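Endoglucanase FnCel5A (Fervidobacterium nodosum, PDB 3NCO) probably hydrolyses beta-1,4-glucosidic bonds in cellulose as an endo-acting glycoside hydrolase of family 5, with a TIM-barrel fold. Local coordinates at residues 208-211 and 212-215; 266-269 and 270-273. One frame throughout, in Å; residues are numbered along the deposited sequence.

Contact 1: residues 208-211 and 212-215; sequences FNFT and HQGA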
ATOM      1  N   PHE A 208       2.840  15.748  -8.299  1.00 19.72           N
ATOM      2  CA  PHE A 208       3.948  15.347  -7.434  1.00 20.38           C
ATOM      3  C   PHE A 208       4.644  16.563  -6.836  1.00 21.28           C
ATOM      4  O   PHE A 208       5.100  16.499  -5.680  1.00 20.81           O
ATOM      5  CB  PHE A 208       4.946  14.494  -8.216  1.00 20.54           C
ATOM      6  CG  PHE A 208       5.821  13.651  -7.370  1.00 23.26           C
ATOM      7  CD1 PHE A 208       5.374  12.404  -6.944  1.00 24.94           C
ATOM      8  CD2 PHE A 208       7.124  14.058  -7.035  1.00 24.16           C
ATOM      9  CE1 PHE A 208       6.177  11.577  -6.163  1.00 24.89           C
ATOM     10  CE2 PHE A 208       7.960  13.197  -6.247  1.00 23.71           C
ATOM     11  CZ  PHE A 208       7.464  11.968  -5.828  1.00 24.72           C
ATOM     12  N   ASN A 209       4.665  17.680  -7.588  1.00 20.40           N
ATOM     13  CA  ASN A 209       5.290  18.888  -7.040  1.00 21.72           C
ATOM     14  C   ASN A 209       4.429  19.530  -5.953  1.00 22.29           C
ATOM     15  O   ASN A 209       4.908  20.403  -5.203  1.00 24.34           O
ATOM     16  CB  ASN A 209       5.738  19.882  -8.141  1.00 22.03           C
ATOM     17  CG  ASN A 209       4.564  20.581  -8.843  1.00 27.12           C
ATOM     18  OD1 ASN A 209       3.387  20.233  -8.644  1.00 28.31           O
ATOM     19  ND2 ASN A 209       4.892  21.526  -9.722  1.00 30.79           N
ATOM     20  N   PHE A 210       3.167  19.079  -5.850  1.00 21.12           N
ATOM     21  CA  PHE A 210       2.336  19.471  -4.718  1.00 20.77           C
ATOM     22  C   PHE A 210       2.493  18.510  -3.540  1.00 19.86           C
ATOM     23  O   PHE A 210       2.763  18.938  -2.408  1.00 19.68           O
ATOM     24  CB  PHE A 210       0.851  19.615  -5.078  1.00 20.80           C
ATOM     25  CG  PHE A 210      -0.021  19.801  -3.855  1.00 20.22           C
ATOM     26  CD1 PHE A 210       0.015  21.005  -3.136  1.00 20.75           C
ATOM     27  CD2 PHE A 210      -0.785  18.761  -3.354  1.00 18.01           C
ATOM     28  CE1 PHE A 210      -0.721  21.159  -1.974  1.00 22.72           C
ATOM     29  CE2 PHE A 210      -1.526  18.891  -2.179  1.00 21.55           C
ATOM     30  CZ  PHE A 210      -1.503  20.092  -1.489  1.00 20.29           C
ATOM     31  N   THR A 211       2.330  17.201  -3.780  1.00 18.83           N
ATOM     32  CA  THR A 211       2.287  16.276  -2.648  1.00 18.92           C
ATOM     33  C   THR A 211       3.681  16.067  -2.049  1.00 19.65           C
ATOM     34  O   THR A 211       3.804  15.638  -0.888  1.00 19.41           O
ATOM     35  CB  THR A 211       1.761  14.891  -3.063  1.00 20.06           C
ATOM     36  OG1 THR A 211       2.682  14.302  -4.009  1.00 19.60           O
ATOM     37  CG2 THR A 211       0.286  14.991  -3.629  1.00 17.81           C
ATOM     38  N   HIS A 212       4.735  16.353  -2.833  1.00 19.11           N
ATOM     39  CA  HIS A 212       6.094  16.114  -2.315  1.00 19.55           C
ATOM     40  C   HIS A 212       6.910  17.386  -2.211  1.00 20.13           C
ATOM     41  O   HIS A 212       8.137  17.308  -2.076  1.00 21.61           O
ATOM     42  CB  HIS A 212       6.851  15.056  -3.145  1.00 19.54           C
ATOM     43  CG  HIS A 212       6.307  13.689  -2.976  1.00 18.73           C
ATOM     44  ND1 HIS A 212       7.037  12.639  -2.443  1.00 24.90           N
ATOM     45  CD2 HIS A 212       5.062  13.210  -3.210  1.00 15.86           C
ATOM     46  CE1 HIS A 212       6.259  11.567  -2.368  1.00 18.38           C
ATOM     47  NE2 HIS A 212       5.060  11.886  -2.829  1.00 23.04           N
ATOM     48  N   GLN A 213       6.256  18.557  -2.211  1.00 20.63           N
ATOM     49  CA  GLN A 213       7.013  19.809  -2.035  1.00 20.93           C
ATOM     50  C   GLN A 213       7.737  19.773  -0.694  1.00 22.00           C
ATOM     51  O   GLN A 213       7.198  19.311   0.341  1.00 21.95           O
ATOM     52  CB  GLN A 213       6.104  21.020  -2.127  1.00 22.89           C
ATOM     53  CG  GLN A 213       5.081  21.087  -1.014  1.00 21.48           C
ATOM     54  CD  GLN A 213       4.073  22.185  -1.285  1.00 21.96           C
ATOM     55  OE1 GLN A 213       4.392  23.369  -1.160  1.00 24.03           O
ATOM     56  NE2 GLN A 213       2.864  21.804  -1.729  1.00 21.65           N
ATOM     57  N   GLY A 214       8.989  20.207  -0.724  1.00 23.17           N
ATOM     58  CA  GLY A 214       9.781  20.267   0.509  1.00 23.16           C
ATOM     59  C   GLY A 214      10.306  18.940   1.061  1.00 24.07           C
ATOM     60  O   GLY A 214      11.073  18.942   2.044  1.00 24.00           O
ATOM     61  N   ALA A 215       9.926  17.820   0.465  1.00 23.00           N
ATOM     62  CA  ALA A 215      10.398  16.501   0.891  1.00 23.57           C
ATOM     63  C   ALA A 215      11.892  16.388   0.538  1.00 24.86           C
ATOM     64  O   ALA A 215      12.270  16.379  -0.655  1.00 24.93           O
ATOM     65  CB  ALA A 215       9.593  15.419   0.236  1.00 22.66           C
TER
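Phe208 and His212 stack face to face where the short helix 208-211 runs out, their ring centroids 3.9 Å apart and their planes only 11° from parallel. The stack is offset: Phe208 CZ lies over the middle of the imidazole, whereas His212 CG sits near the rim of the phenyl face, 3.5 Å from Phe208 CZ. Phe208 reaches this position because its CG is swung anti to the backbone N (chi1 -159°), which carries the ring along the helix toward its end. His212 CB adds a CH-pi contact over the same phenyl face. Alongside the stack, His212 N donates to Phe208 O at 2.9 Å, so side chain and backbone tie the same two residues. Tyr205 meets the imidazole edge to face, and its carbonyl also takes the hydrogen bond of Thr211 OG1.

Gln213 makes the second link. With its CG held between the backbone N and the carbonyl carbon (chi1 65°), the chain curls back toward the last turn of the helix and brings NE2 to Phe210 O, at 2.9 Å. The bond is nearly straight, lies in the carbonyl plane and uses a lone pair. The same NE2 approaches Phe210 CD1 obliquely, at 3.3 Å, while OE1 is held by Val226 N. Helix 208-211 follows barrel strand 198-204, and a type II turn from His212 to Ala215, with Gly214 at positive phi, leads into the loop before helix 232-252. Both polar atoms of the buried Gln213 amide are thus bonded, which should fix its rotation and satisfies Phe210 O at the helix end.

Contact 2: residues 266-269 and 270-273; sequences KADM and ESRV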
ATOM      1  N   LYS A 266       4.803  19.605   4.551  1.00 20.73           N
ATOM      2  CA  LYS A 266       5.324  20.920   4.125  1.00 21.95           C
ATOM      3  C   LYS A 266       4.395  21.699   3.162  1.00 22.51           C
ATOM      4  O   LYS A 266       4.574  22.916   2.966  1.00 24.52           O
ATOM      5  CB  LYS A 266       6.772  20.827   3.623  1.00 23.11           C
ATOM      6  CG  LYS A 266       7.748  20.443   4.734  1.00 24.35           C
ATOM      7  CD  LYS A 266       9.177  20.704   4.240  1.00 31.51           C
ATOM      8  CE  LYS A 266      10.257  20.244   5.225  1.00 34.92           C
ATOM      9  NZ  LYS A 266      11.611  20.303   4.549  1.00 36.21           N
ATOM     10  N   ALA A 267       3.402  21.001   2.598  1.00 21.03           N
ATOM     11  CA  ALA A 267       2.284  21.602   1.880  1.00 22.18           C
ATOM     12  C   ALA A 267       1.373  22.328   2.881  1.00 22.18           C
ATOM     13  O   ALA A 267       1.225  21.914   4.054  1.00 23.37           O
ATOM     14  CB  ALA A 267       1.484  20.499   1.125  1.00 20.87           C
ATOM     15  N   ASP A 268       0.742  23.417   2.448  1.00 22.32           N
ATOM     16  CA  ASP A 268      -0.093  24.143   3.403  1.00 22.62           C
ATOM     17  C   ASP A 268      -1.330  23.295   3.754  1.00 22.08           C
ATOM     18  O   ASP A 268      -1.827  22.536   2.918  1.00 21.88           O
ATOM     19  CB  ASP A 268      -0.477  25.513   2.860  1.00 23.40           C
ATOM     20  CG  ASP A 268      -1.537  25.425   1.770  1.00 25.10           C
ATOM     21  OD1 ASP A 268      -1.150  25.286   0.589  1.00 28.57           O
ATOM     22  OD2 ASP A 268      -2.746  25.529   2.108  1.00 27.59           O
HETATM   23  N   MSE A 269      -1.841  23.435   4.978  1.00 21.83           N
HETATM   24  CA  MSE A 269      -2.850  22.492   5.454  1.00 21.54           C
HETATM   25  C   MSE A 269      -4.153  22.530   4.623  1.00 22.18           C
HETATM   26  O   MSE A 269      -4.747  21.468   4.335  1.00 21.29           O
HETATM   27  CB  MSE A 269      -3.133  22.676   6.943  1.00 21.71           C
HETATM   28  CG  MSE A 269      -4.156  21.731   7.531  1.00 22.28           C
HETATM   29 SE   MSE A 269      -3.518  19.883   7.366  1.00 29.07          SE
HETATM   30  CE  MSE A 269      -2.224  19.858   8.865  1.00 26.43           C
ATOM     31  N   GLU A 270      -4.632  23.731   4.301  1.00 22.52           N
ATOM     32  CA  GLU A 270      -5.908  23.780   3.546  1.00 22.31           C
ATOM     33  C   GLU A 270      -5.781  23.067   2.216  1.00 20.73           C
ATOM     34  O   GLU A 270      -6.664  22.267   1.873  1.00 20.60           O
ATOM     35  CB  GLU A 270      -6.531  25.172   3.395  1.00 24.46           C
ATOM     36  CG  GLU A 270      -7.971  25.060   2.744  1.00 24.52           C
ATOM     37  CD  GLU A 270      -8.989  26.127   3.173  1.00 29.18           C
ATOM     38  OE1 GLU A 270     -10.211  25.975   2.811  1.00 28.16           O
ATOM     39  OE2 GLU A 270      -8.584  27.102   3.859  1.00 30.72           O
ATOM     40  N   SER A 271      -4.676  23.318   1.498  1.00 21.38           N
ATOM     41  CA  SER A 271      -4.409  22.516   0.281  1.00 21.81           C
ATOM     42  C   SER A 271      -4.412  21.004   0.527  1.00 20.70           C
ATOM     43  O   SER A 271      -5.026  20.254  -0.222  1.00 21.30           O
ATOM     44  CB  SER A 271      -3.116  22.924  -0.434  1.00 21.52           C
ATOM     45  OG  SER A 271      -3.173  24.264  -0.895  1.00 20.83           O
ATOM     46  N   ARG A 272      -3.762  20.558   1.593  1.00 19.48           N
ATOM     47  CA  ARG A 272      -3.698  19.132   1.910  1.00 19.11           C
ATOM     48  C   ARG A 272      -5.099  18.565   2.116  1.00 19.47           C
ATOM     49  O   ARG A 272      -5.449  17.458   1.628  1.00 18.70           O
ATOM     50  CB  ARG A 272      -2.868  18.925   3.174  1.00 20.23           C
ATOM     51  CG  ARG A 272      -1.402  19.131   2.933  1.00 20.24           C
ATOM     52  CD  ARG A 272      -0.609  18.993   4.192  1.00 21.29           C
ATOM     53  NE  ARG A 272      -0.436  17.594   4.529  1.00 23.02           N
ATOM     54  CZ  ARG A 272      -0.262  17.125   5.772  1.00 25.14           C
ATOM     55  NH1 ARG A 272      -0.215  17.956   6.809  1.00 24.54           N
ATOM     56  NH2 ARG A 272      -0.089  15.802   5.960  1.00 24.26           N
ATOM     57  N   VAL A 273      -5.910  19.350   2.842  1.00 19.67           N
ATOM     58  CA  VAL A 273      -7.251  18.937   3.216  1.00 19.88           C
ATOM     59  C   VAL A 273      -8.136  18.805   1.963  1.00 19.69           C
ATOM     60  O   VAL A 273      -8.847  17.777   1.808  1.00 20.90           O
ATOM     61  CB  VAL A 273      -7.846  19.960   4.224  1.00 20.92           C
ATOM     62  CG1 VAL A 273      -9.374  19.838   4.280  1.00 21.79           C
ATOM     63  CG2 VAL A 273      -7.232  19.753   5.591  1.00 20.41           C
TER
HETATM   64  O   HOH W   1       0.339  20.807   6.664  1.00 27.67           O
HETATM   65  O   HOH W   2      -3.748  26.519   4.628  1.00 28.87           O
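Asp268 caps helix 269-285 by reaching its carboxylate forward to Ser271. With CG between the backbone N and the carbonyl carbon (chi1 74°), OD2 accepts from Ser271 N at 3.0 Å, the donor coming from above the carboxylate plane, and OD1 takes the proton of Ser271 OG at 2.7 Å; Trp228 N is a second partner of OG. A water that donates to OD2 accepts from Glu270 N, serving a second amide of the first turn indirectly. Replacing Asp268 with an alanine is likely to leave Ser271 N uncapped, the OG proton without this acceptor and the water without its OD2 partner.

Arg272 runs from CB along Ala267 and Asp268. Its CB rests 3.4 Å from Met269 O. CG meets both Asp268 O and Ala267 CB, and CD lies 3.5 Å from Ala267 O. The chain bends at chi3 (78°), NE donates to Ala263 O, and NH1 reaches a water shared with Ala267 O, while selenomethionine Met269 CE approaches NH1 obliquely. NH2 is hydrogen-bonded beyond these segments. Such an aspartate N-cap, its negative charge probably favoured by the helix dipole, here starts the helix following a barrel strand in this TIM-barrel fold.

How the contacts relate
Contact 1 comes first along the chain and is complete before contact 2 begins, yet their centres lie about 11 Å apart. Each follows a barrel strand: the short helix 208-211 comes after strand 198-204, and helix 269-285 after strand 256-261, its neighbour in the parallel sheet. Helix 232-252 and strand 256-261 lie between them in sequence. They meet directly: Phe210 CE1 packs 3.4 Å from Ser271 CB, Gln213 NE2 lies 3.4 Å from Ala267 CB, and Lys266 NZ probably donates to Gly214 O. The end of one short helix thus packs against the start of a barrel helix, joining two successive strand-to-helix connections on the outer part of the TIM barrel.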